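Local structure of ICChI, a glycosylated chitinase (Ipomoea carnea, 6IDN) at residues L154-A159 / D177-Q182; G1-Y6 / V253-K258; L76-G81 / D120-D125. The protein hydrolyses chitin and also has lysozyme activity, probably cleaving beta-1,4 glycosidic links as other glycoside hydrolases of family 18 do. All blocks are in the same frame, centred on the assembly; numbering follows the deposited sequence.

From the N terminus, residues 1-6 carry most of the first barrel strand, 2-7, whose partner 253-258 comes almost at the end of the chain, so contact 2 closes the longest loop and seals the barrel. Within that loop, contact 3 opens at 76-81 and closes at 120-125 after 38 intervening residues. Contact 1 then opens at 154-159 and closes at 177-182 after a shorter excursion. Contacts 3 and 1 follow one another in series and neither crosses the other; both lie within the span of contact 2. Strands 121-126 and 153-156 are sheet neighbours, which joins contacts 3 and 1 directly, while Tyr6 and Trp180 carry side chains across the barrel interior towards Asp123.

Contact 1 of 3, residues L154-A159 / D177-Q182; sequences LAAAPA and DYVWVQ
Ala155 and Ala156 pair in parallel with Tyr178 and Val179, the strand axes 4.6 Å apart and inclined by 14°. Backbone bonds alternate across the gap: Tyr178 N to Leu154 O, Ala156 N to Tyr178 O, Trp180 N to Ala156 O. Past the end of strand 153-156, Pro158 O still accepts from Gln182 N at 2.8 Å, nearly straight at 168°. One side-chain bond is added at the start, where Asp177 OD2 takes Leu154 N on its anti lone pair at 2.9 Å.

Apolar contacts divide between the two faces. On the face of Ala155 and Tyr178, the Trp180 indole leans over the neighbouring strand: Ala157 CB meets CD1 of Trp180 at 3.2 Å, at the ring edge and in its plane, and Ala155 CB lies 3.3 Å from CZ2 of Trp180. Ala156 O sits over one indole face. With chi1 at 25°, off the usual staggered positions, the indole is held across Ala155 and Ala157, and NE1 makes a weak hydrogen bond to Asp123 OD1. On the other face Val179 CG1 packs 3.6 Å from Pro158 CD, the two side chains crossing at about a right angle.

Strand 153-156, helix 168-171 and strand 178-182 form a beta-alpha-beta unit of the TIM barrel, with Trp180 facing the barrel interior.

Contact 2 of 3, residues G1-Y6 / V253-K258; sequences GEIAIY and VMLWSK
Tyr6 meets Met254 at its ring edge and Trp256 at its face. With CG beside its own backbone N (chi1 -78°), the ring has Met254 SD in its plane, 3.6 Å from Tyr6 CE1, a Met-aromatic contact. Bends at chi2 and chi3 fold the Met254 chain to reach that edge. Trp256 starts away from strand 2-6, yet its indole returns as an offset edge-to-face pair, its edge toward the tyrosine face, centroids 5.5 Å apart and planes at 64°. Separately, Trp256 CE3 touches Tyr6 CB at 3.5 Å. The phenol oxygen is hydrogen-bonded to Asp123 OD2.

On the face that carries Ile3, Ile5 and Leu255, Ile5 CG1 lies anti to the backbone N (chi1 -163°), which leaves CG2 between N and the carbonyl carbon and sets CG1 3.4 Å from Leu255 O. The side chains of Leu255 and Ile3 cross obliquely, CD1 of Leu255 4.1 Å from CG2 of Ile3.

The backbones run parallel, Ala4 bonding through N to Val253 O and through O to Leu255 N. Past the cis peptide between Trp256 and Ser257 the register is shifted by one residue, consistent with that bond, and Lys258 N donates to Tyr6 O at 2.9 Å. First strand beside last closes a TIM barrel, and a non-proline cis peptide ending the last strand is familiar in family 18 chitinases.

Contact 3 of 3, residues L76-G81 / D120-D125; sequences LSLGGG and DGIDFD
Leu76, Ser77 and Leu78 pair with Ile122, Asp123 and Phe124 as neighbouring parallel strands deep in the barrel wall, all touching residues being buried. The strand axes approach to 4.5 Å at 27°. The ladder is regular as far as Phe124: Leu76 N to Gly121 O, Asp123 N to Leu76 O and Leu78 N to Asp123 O. The next bond, Asp125 N to Leu78 O, is bent. It finishes with Gly80 N to Asp125 O at 2.9 Å, almost straight. Gly79 and Gly80 both have positive phi values, at which a CB would be jammed against the preceding carbonyl oxygen.

The side chains separate by face. Toward the barrel interior, Ser77 OG donates to Asp123 OD2 at 2.6 Å, meeting it on the anti side, 19° out of the carboxylate plane; the serine is modelled in two conformers, and this bond describes one of them. Asp123 sends CG anti to its backbone N (chi1 173°), which brings its carboxylate alongside the serine. Asp125 OD1 has a weak bond from Gln182 NE2, and its OD2 lies close to Glu127 OE2.

On the outer face Leu78 CG rests 3.7 Å from Ile122 CG2, the side chains crossing at a slant, and Leu76 CB meets Ile122 CD1 at 4.1 Å. From helix 134-148, Leu137 covers Leu78 and Leu141 covers Ile122.

Asp120, Asp123, Asp125 and Glu127 match the DxxDxDxE signature on the fourth strand of family 18 barrels, consistent with an active site at this strand's C-terminal end.

Contact 1 of 3, residues L154-A159 / D177-Q182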
loop_
_atom_site.group_PDB
_atom_site.type_symbol
_atom_site.label_atom_id
_atom_site.label_comp_id
_atom_site.label_asym_id
_atom_site.label_seq_id
_atom_site.Cartn_x
_atom_site.Cartn_y
_atom_site.Cartn_z
ATOM N N LEU A 154 8.409 5.019 -0.234
ATOM C CA LEU A 154 7.537 5.050 0.928
ATOM C C LEU A 154 6.127 5.348 0.451
ATOM O O LEU A 154 5.913 6.310 -0.289
ATOM C CB LEU A 154 8.010 6.101 1.930
ATOM C CG LEU A 154 9.416 5.894 2.483
ATOM C CD1 LEU A 154 9.869 7.078 3.345
ATOM C CD2 LEU A 154 9.462 4.606 3.281
ATOM N N ALA A 155 5.174 4.516 0.857
ATOM C CA ALA A 155 3.785 4.690 0.470
ATOM C C ALA A 155 2.930 4.659 1.727
ATOM O O ALA A 155 3.274 3.992 2.704
ATOM C CB ALA A 155 3.335 3.595 -0.527
ATOM N N ALA A 156 1.816 5.399 1.700
ATOM C CA ALA A 156 0.880 5.431 2.826
ATOM C C ALA A 156 -0.539 5.208 2.338
ATOM O O ALA A 156 -0.909 5.669 1.255
ATOM C CB ALA A 156 0.935 6.774 3.579
ATOM N N ALA A 157 -1.361 4.578 3.190
ATOM C CA ALA A 157 -2.739 4.219 2.850
ATOM C C ALA A 157 -3.718 4.748 3.896
ATOM O O ALA A 157 -4.385 3.973 4.595
ATOM C CB ALA A 157 -2.877 2.697 2.702
ATOM N N PRO A 158 -3.850 6.066 4.009
ATOM C CA PRO A 158 -4.824 6.620 4.956
ATOM C C PRO A 158 -6.249 6.417 4.465
ATOM O O PRO A 158 -6.510 6.235 3.280
ATOM C CB PRO A 158 -4.475 8.110 4.989
ATOM C CG PRO A 158 -4.005 8.393 3.562
ATOM C CD PRO A 158 -3.235 7.116 3.171
ATOM N N ALA A 159 -7.191 6.503 5.405
ATOM C CA ALA A 159 -8.595 6.571 5.031
ATOM C C ALA A 159 -8.942 8.001 4.626
ATOM O O ALA A 159 -8.174 8.940 4.848
ATOM C CB ALA A 159 -9.474 6.088 6.185
ATOM N N ASP A 177 6.510 8.892 -1.184
ATOM C CA ASP A 177 6.476 8.870 -2.642
ATOM C C ASP A 177 5.070 8.648 -3.162
ATOM O O ASP A 177 4.705 9.188 -4.205
ATOM C CB ASP A 177 7.403 7.772 -3.148
ATOM C CG ASP A 177 8.810 7.980 -2.675
ATOM O OD1 ASP A 177 9.498 8.830 -3.286
ATOM O OD2 ASP A 177 9.231 7.361 -1.669
ATOM N N TYR A 178 4.273 7.870 -2.440
ATOM C CA TYR A 178 2.925 7.511 -2.848
ATOM C C TYR A 178 2.008 7.653 -1.654
ATOM O O TYR A 178 2.371 7.256 -0.549
ATOM C CB TYR A 178 2.844 6.043 -3.355
ATOM C CG TYR A 178 3.750 5.726 -4.526
ATOM C CD1 TYR A 178 5.044 5.281 -4.302
ATOM C CD2 TYR A 178 3.318 5.883 -5.826
ATOM C CE1 TYR A 178 5.879 5.018 -5.330
ATOM C CE2 TYR A 178 4.168 5.599 -6.886
ATOM C CZ TYR A 178 5.452 5.176 -6.614
ATOM O OH TYR A 178 6.336 4.875 -7.622
ATOM N N VAL A 179 0.816 8.186 -1.875
ATOM C CA VAL A 179 -0.239 8.150 -0.849
ATOM C C VAL A 179 -1.503 7.744 -1.600
ATOM O O VAL A 179 -1.922 8.441 -2.527
ATOM C CB VAL A 179 -0.445 9.490 -0.119
ATOM C CG1 VAL A 179 -1.666 9.368 0.801
ATOM C CG2 VAL A 179 0.811 9.838 0.696
ATOM N N TRP A 180 -2.081 6.585 -1.258
ATOM C CA TRP A 180 -3.358 6.153 -1.825
ATOM C C TRP A 180 -4.414 6.328 -0.758
ATOM O O TRP A 180 -4.409 5.619 0.247
ATOM C CB TRP A 180 -3.310 4.706 -2.329
ATOM C CG TRP A 180 -2.284 3.817 -1.693
ATOM C CD1 TRP A 180 -2.343 3.244 -0.456
ATOM C CD2 TRP A 180 -1.085 3.348 -2.296
ATOM N NE1 TRP A 180 -1.234 2.464 -0.238
ATOM C CE2 TRP A 180 -0.461 2.490 -1.361
ATOM C CE3 TRP A 180 -0.486 3.546 -3.549
ATOM C CZ2 TRP A 180 0.741 1.879 -1.611
ATOM C CZ3 TRP A 180 0.745 2.902 -3.804
ATOM C CH2 TRP A 180 1.324 2.087 -2.826
ATOM N N VAL A 181 -5.314 7.274 -0.974
ATOM C CA VAL A 181 -6.350 7.610 -0.003
ATOM C C VAL A 181 -7.523 6.662 -0.194
ATOM O O VAL A 181 -8.054 6.533 -1.305
ATOM C CB VAL A 181 -6.789 9.072 -0.154
ATOM C CG1 VAL A 181 -7.795 9.407 0.928
ATOM C CG2 VAL A 181 -5.580 10.002 -0.092
ATOM N N GLN A 182 -7.917 5.980 0.877
ATOM C CA GLN A 182 -8.950 4.950 0.788
ATOM C C GLN A 182 -10.323 5.599 0.850
ATOM O O GLN A 182 -10.805 5.956 1.921
ATOM C CB GLN A 182 -8.786 3.909 1.896
ATOM C CG GLN A 182 -7.513 3.049 1.812
ATOM C CD GLN A 182 -7.195 2.325 3.120
ATOM O OE1 GLN A 182 -7.671 2.708 4.173
ATOM N NE2 GLN A 182 -6.370 1.294 3.046
#

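Contact 2 of 3, residues G1-Y6 / V253-K258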
loop_
_atom_site.group_PDB
_atom_site.type_symbol
_atom_site.label_atom_id
_atom_site.label_comp_id
_atom_site.label_asym_id
_atom_site.label_seq_id
_atom_site.Cartn_x
_atom_site.Cartn_y
_atom_site.Cartn_z
ATOM N N GLY A 1 -1.180 7.597 -15.813
ATOM C CA GLY A 1 -1.526 7.096 -14.493
ATOM C C GLY A 1 -1.191 5.630 -14.309
ATOM O O GLY A 1 -1.032 4.894 -15.281
ATOM N N GLU A 2 -1.088 5.211 -13.050
ATOM C CA GLU A 2 -0.727 3.853 -12.668
ATOM C C GLU A 2 -1.860 3.219 -11.869
ATOM O O GLU A 2 -2.715 3.906 -11.308
ATOM C CB GLU A 2 0.559 3.835 -11.827
ATOM C CG GLU A 2 1.799 4.254 -12.595
ATOM C CD GLU A 2 3.061 4.141 -11.756
ATOM O OE1 GLU A 2 3.114 4.732 -10.663
ATOM O OE2 GLU A 2 4.009 3.479 -12.208
ATOM N N ILE A 3 -1.854 1.891 -11.815
ATOM C CA ILE A 3 -2.731 1.143 -10.923
ATOM C C ILE A 3 -1.872 0.380 -9.927
ATOM O O ILE A 3 -0.942 -0.332 -10.321
ATOM C CB ILE A 3 -3.661 0.185 -11.687
ATOM C CG1 ILE A 3 -4.585 0.983 -12.602
ATOM C CG2 ILE A 3 -4.459 -0.657 -10.703
ATOM C CD1 ILE A 3 -5.567 0.126 -13.386
ATOM N N ALA A 4 -2.182 0.537 -8.643
ATOM C CA ALA A 4 -1.583 -0.246 -7.571
ATOM C C ALA A 4 -2.629 -1.209 -7.042
ATOM O O ALA A 4 -3.815 -0.877 -6.996
ATOM C CB ALA A 4 -1.094 0.640 -6.417
ATOM N N ILE A 5 -2.202 -2.401 -6.637
ATOM C CA ILE A 5 -3.144 -3.366 -6.088
ATOM C C ILE A 5 -2.505 -4.087 -4.916
ATOM O O ILE A 5 -1.289 -4.284 -4.873
ATOM C CB ILE A 5 -3.636 -4.382 -7.143
ATOM C CG1 ILE A 5 -4.903 -5.078 -6.623
ATOM C CG2 ILE A 5 -2.530 -5.392 -7.482
ATOM C CD1 ILE A 5 -5.871 -5.497 -7.692
ATOM N N TYR A 6 -3.350 -4.494 -3.964
ATOM C CA TYR A 6 -2.925 -5.319 -2.839
ATOM C C TYR A 6 -3.015 -6.804 -3.177
ATOM O O TYR A 6 -4.004 -7.273 -3.749
ATOM C CB TYR A 6 -3.773 -5.021 -1.601
ATOM C CG TYR A 6 -3.352 -3.748 -0.911
ATOM C CD1 TYR A 6 -3.831 -2.517 -1.343
ATOM C CD2 TYR A 6 -2.482 -3.771 0.173
ATOM C CE1 TYR A 6 -3.433 -1.349 -0.737
ATOM C CE2 TYR A 6 -2.087 -2.598 0.802
ATOM C CZ TYR A 6 -2.572 -1.392 0.334
ATOM O OH TYR A 6 -2.180 -0.215 0.929
ATOM N N VAL A 253 -4.895 5.076 -9.563
ATOM C CA VAL A 253 -5.903 4.417 -8.735
ATOM C C VAL A 253 -5.243 3.253 -8.004
ATOM O O VAL A 253 -4.453 2.510 -8.593
ATOM C CB VAL A 253 -7.077 3.909 -9.601
ATOM C CG1 VAL A 253 -8.011 2.970 -8.811
ATOM C CG2 VAL A 253 -7.844 5.079 -10.213
ATOM N N MET A 254 -5.573 3.089 -6.725
ATOM C CA MET A 254 -5.190 1.910 -5.961
ATOM C C MET A 254 -6.429 1.058 -5.741
ATOM O O MET A 254 -7.528 1.585 -5.556
ATOM C CB MET A 254 -4.554 2.290 -4.614
ATOM C CG MET A 254 -4.259 1.105 -3.675
ATOM S SD MET A 254 -5.735 0.576 -2.736
ATOM C CE MET A 254 -5.682 1.701 -1.344
ATOM N N LEU A 255 -6.262 -0.259 -5.793
ATOM C CA LEU A 255 -7.390 -1.167 -5.681
ATOM C C LEU A 255 -7.186 -2.137 -4.528
ATOM O O LEU A 255 -6.144 -2.791 -4.428
ATOM C CB LEU A 255 -7.594 -1.952 -6.980
ATOM C CG LEU A 255 -8.036 -1.117 -8.177
ATOM C CD1 LEU A 255 -8.084 -2.008 -9.425
ATOM C CD2 LEU A 255 -9.392 -0.511 -7.920
ATOM N N TRP A 256 -8.199 -2.241 -3.681
ATOM C CA TRP A 256 -8.330 -3.325 -2.716
ATOM C C TRP A 256 -9.378 -4.287 -3.269
ATOM O O TRP A 256 -10.554 -3.929 -3.337
ATOM C CB TRP A 256 -8.775 -2.756 -1.368
ATOM C CG TRP A 256 -9.030 -3.815 -0.366
ATOM C CD1 TRP A 256 -10.250 -4.299 0.033
ATOM C CD2 TRP A 256 -8.045 -4.558 0.357
ATOM N NE1 TRP A 256 -10.077 -5.297 0.966
ATOM C CE2 TRP A 256 -8.735 -5.474 1.183
ATOM C CE3 TRP A 256 -6.646 -4.527 0.402
ATOM C CZ2 TRP A 256 -8.072 -6.351 2.041
ATOM C CZ3 TRP A 256 -5.991 -5.415 1.245
ATOM C CH2 TRP A 256 -6.703 -6.303 2.057
ATOM N N SER A 257 -8.994 -5.505 -3.685
ATOM C CA SER A 257 -7.662 -6.118 -3.694
ATOM C C SER A 257 -7.629 -7.071 -4.900
ATOM O O SER A 257 -8.616 -7.182 -5.622
ATOM C CB SER A 257 -7.405 -6.882 -2.402
ATOM O OG SER A 257 -8.214 -8.060 -2.371
ATOM N N LYS A 258 -6.519 -7.783 -5.107
ATOM C CA LYS A 258 -6.433 -8.684 -6.257
ATOM C C LYS A 258 -7.561 -9.714 -6.245
ATOM O O LYS A 258 -8.119 -10.047 -7.300
ATOM C CB LYS A 258 -5.069 -9.380 -6.280
ATOM C CG LYS A 258 -4.920 -10.472 -7.357
ATOM C CD LYS A 258 -5.139 -9.918 -8.767
ATOM C CE LYS A 258 -4.820 -10.977 -9.837
ATOM N NZ LYS A 258 -5.744 -12.141 -9.788
#

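Contact 3 of 3, residues L76-G81 / D120-D125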
loop_
_atom_site.group_PDB
_atom_site.type_symbol
_atom_site.label_atom_id
_atom_site.label_comp_id
_atom_site.label_asym_id
_atom_site.label_seq_id
_atom_site.Cartn_x
_atom_site.Cartn_y
_atom_site.Cartn_z
ATOM N N LEU A 76 6.287 -4.040 0.453
ATOM C CA LEU A 76 5.735 -4.737 1.613
ATOM C C LEU A 76 4.821 -3.791 2.381
ATOM O O LEU A 76 5.227 -2.672 2.719
ATOM C CB LEU A 76 6.848 -5.226 2.543
ATOM C CG LEU A 76 6.328 -5.816 3.864
ATOM C CD1 LEU A 76 5.651 -7.163 3.623
ATOM C CD2 LEU A 76 7.440 -5.982 4.880
ATOM N N SER A 77 3.600 -4.238 2.670
ATOM C CA SER A 77 2.621 -3.414 3.373
ATOM C C SER A 77 2.611 -3.756 4.859
ATOM O O SER A 77 2.364 -4.907 5.235
ATOM C CB SER A 77 1.223 -3.582 2.786
ATOM O OG SER A 77 0.320 -2.638 3.347
ATOM N N LEU A 78 2.835 -2.739 5.696
ATOM C CA LEU A 78 2.744 -2.864 7.146
ATOM C C LEU A 78 1.310 -2.717 7.621
ATOM O O LEU A 78 0.616 -1.766 7.247
ATOM C CB LEU A 78 3.570 -1.785 7.845
ATOM C CG LEU A 78 5.006 -1.564 7.394
ATOM C CD1 LEU A 78 5.593 -0.390 8.169
ATOM C CD2 LEU A 78 5.868 -2.821 7.569
ATOM N N GLY A 79 0.883 -3.632 8.488
ATOM C CA GLY A 79 -0.306 -3.367 9.271
ATOM C C GLY A 79 -1.549 -4.090 8.802
ATOM O O GLY A 79 -1.628 -5.320 8.881
ATOM N N GLY A 80 -2.519 -3.343 8.294
ATOM C CA GLY A 80 -3.775 -3.925 7.881
ATOM C C GLY A 80 -4.795 -3.920 9.001
ATOM O O GLY A 80 -4.576 -3.402 10.103
ATOM N N GLY A 81 -5.940 -4.540 8.713
ATOM C CA GLY A 81 -7.084 -4.393 9.595
ATOM C C GLY A 81 -6.965 -5.139 10.910
ATOM O O GLY A 81 -7.578 -4.744 11.906
ATOM N N ASP A 120 10.886 -3.062 -3.347
ATOM C CA ASP A 120 11.127 -1.677 -3.729
ATOM C C ASP A 120 10.814 -0.664 -2.640
ATOM O O ASP A 120 11.264 0.478 -2.744
ATOM C CB ASP A 120 10.324 -1.341 -4.980
ATOM C CG ASP A 120 10.876 -2.027 -6.210
ATOM O OD1 ASP A 120 12.044 -1.769 -6.585
ATOM O OD2 ASP A 120 10.154 -2.844 -6.795
ATOM N N GLY A 121 10.079 -1.036 -1.600
ATOM C CA GLY A 121 9.731 -0.069 -0.585
ATOM C C GLY A 121 8.677 -0.632 0.344
ATOM O O GLY A 121 8.355 -1.829 0.303
ATOM N N ILE A 122 8.128 0.278 1.149
ATOM C CA ILE A 122 7.305 -0.051 2.304
ATOM C C ILE A 122 6.029 0.762 2.217
ATOM O O ILE A 122 6.080 1.993 2.067
ATOM C CB ILE A 122 8.046 0.250 3.619
ATOM C CG1 ILE A 122 9.361 -0.554 3.663
ATOM C CG2 ILE A 122 7.139 -0.055 4.829
ATOM C CD1 ILE A 122 9.168 -2.065 3.630
ATOM N N ASP A 123 4.893 0.077 2.305
ATOM C CA ASP A 123 3.568 0.694 2.316
ATOM C C ASP A 123 3.067 0.727 3.756
ATOM O O ASP A 123 3.123 -0.288 4.455
ATOM C CB ASP A 123 2.607 -0.105 1.434
ATOM C CG ASP A 123 1.168 0.371 1.528
ATOM O OD1 ASP A 123 0.920 1.556 1.228
ATOM O OD2 ASP A 123 0.291 -0.459 1.860
ATOM N N PHE A 124 2.579 1.890 4.198
ATOM C CA PHE A 124 2.131 2.082 5.583
ATOM C C PHE A 124 0.607 1.986 5.599
ATOM O O PHE A 124 -0.083 2.980 5.382
ATOM C CB PHE A 124 2.552 3.449 6.121
ATOM C CG PHE A 124 4.015 3.602 6.452
ATOM C CD1 PHE A 124 5.018 3.271 5.545
ATOM C CD2 PHE A 124 4.382 4.168 7.669
ATOM C CE1 PHE A 124 6.351 3.461 5.867
ATOM C CE2 PHE A 124 5.721 4.383 8.000
ATOM C CZ PHE A 124 6.711 4.016 7.109
ATOM N N ASP A 125 0.078 0.790 5.865
ATOM C CA ASP A 125 -1.374 0.592 5.937
ATOM C C ASP A 125 -1.802 0.490 7.399
ATOM O O ASP A 125 -2.328 -0.509 7.861
ATOM C CB ASP A 125 -1.792 -0.643 5.133
ATOM C CG ASP A 125 -3.301 -0.741 4.947
ATOM O OD1 ASP A 125 -4.013 0.243 5.241
ATOM O OD2 ASP A 125 -3.795 -1.812 4.519
#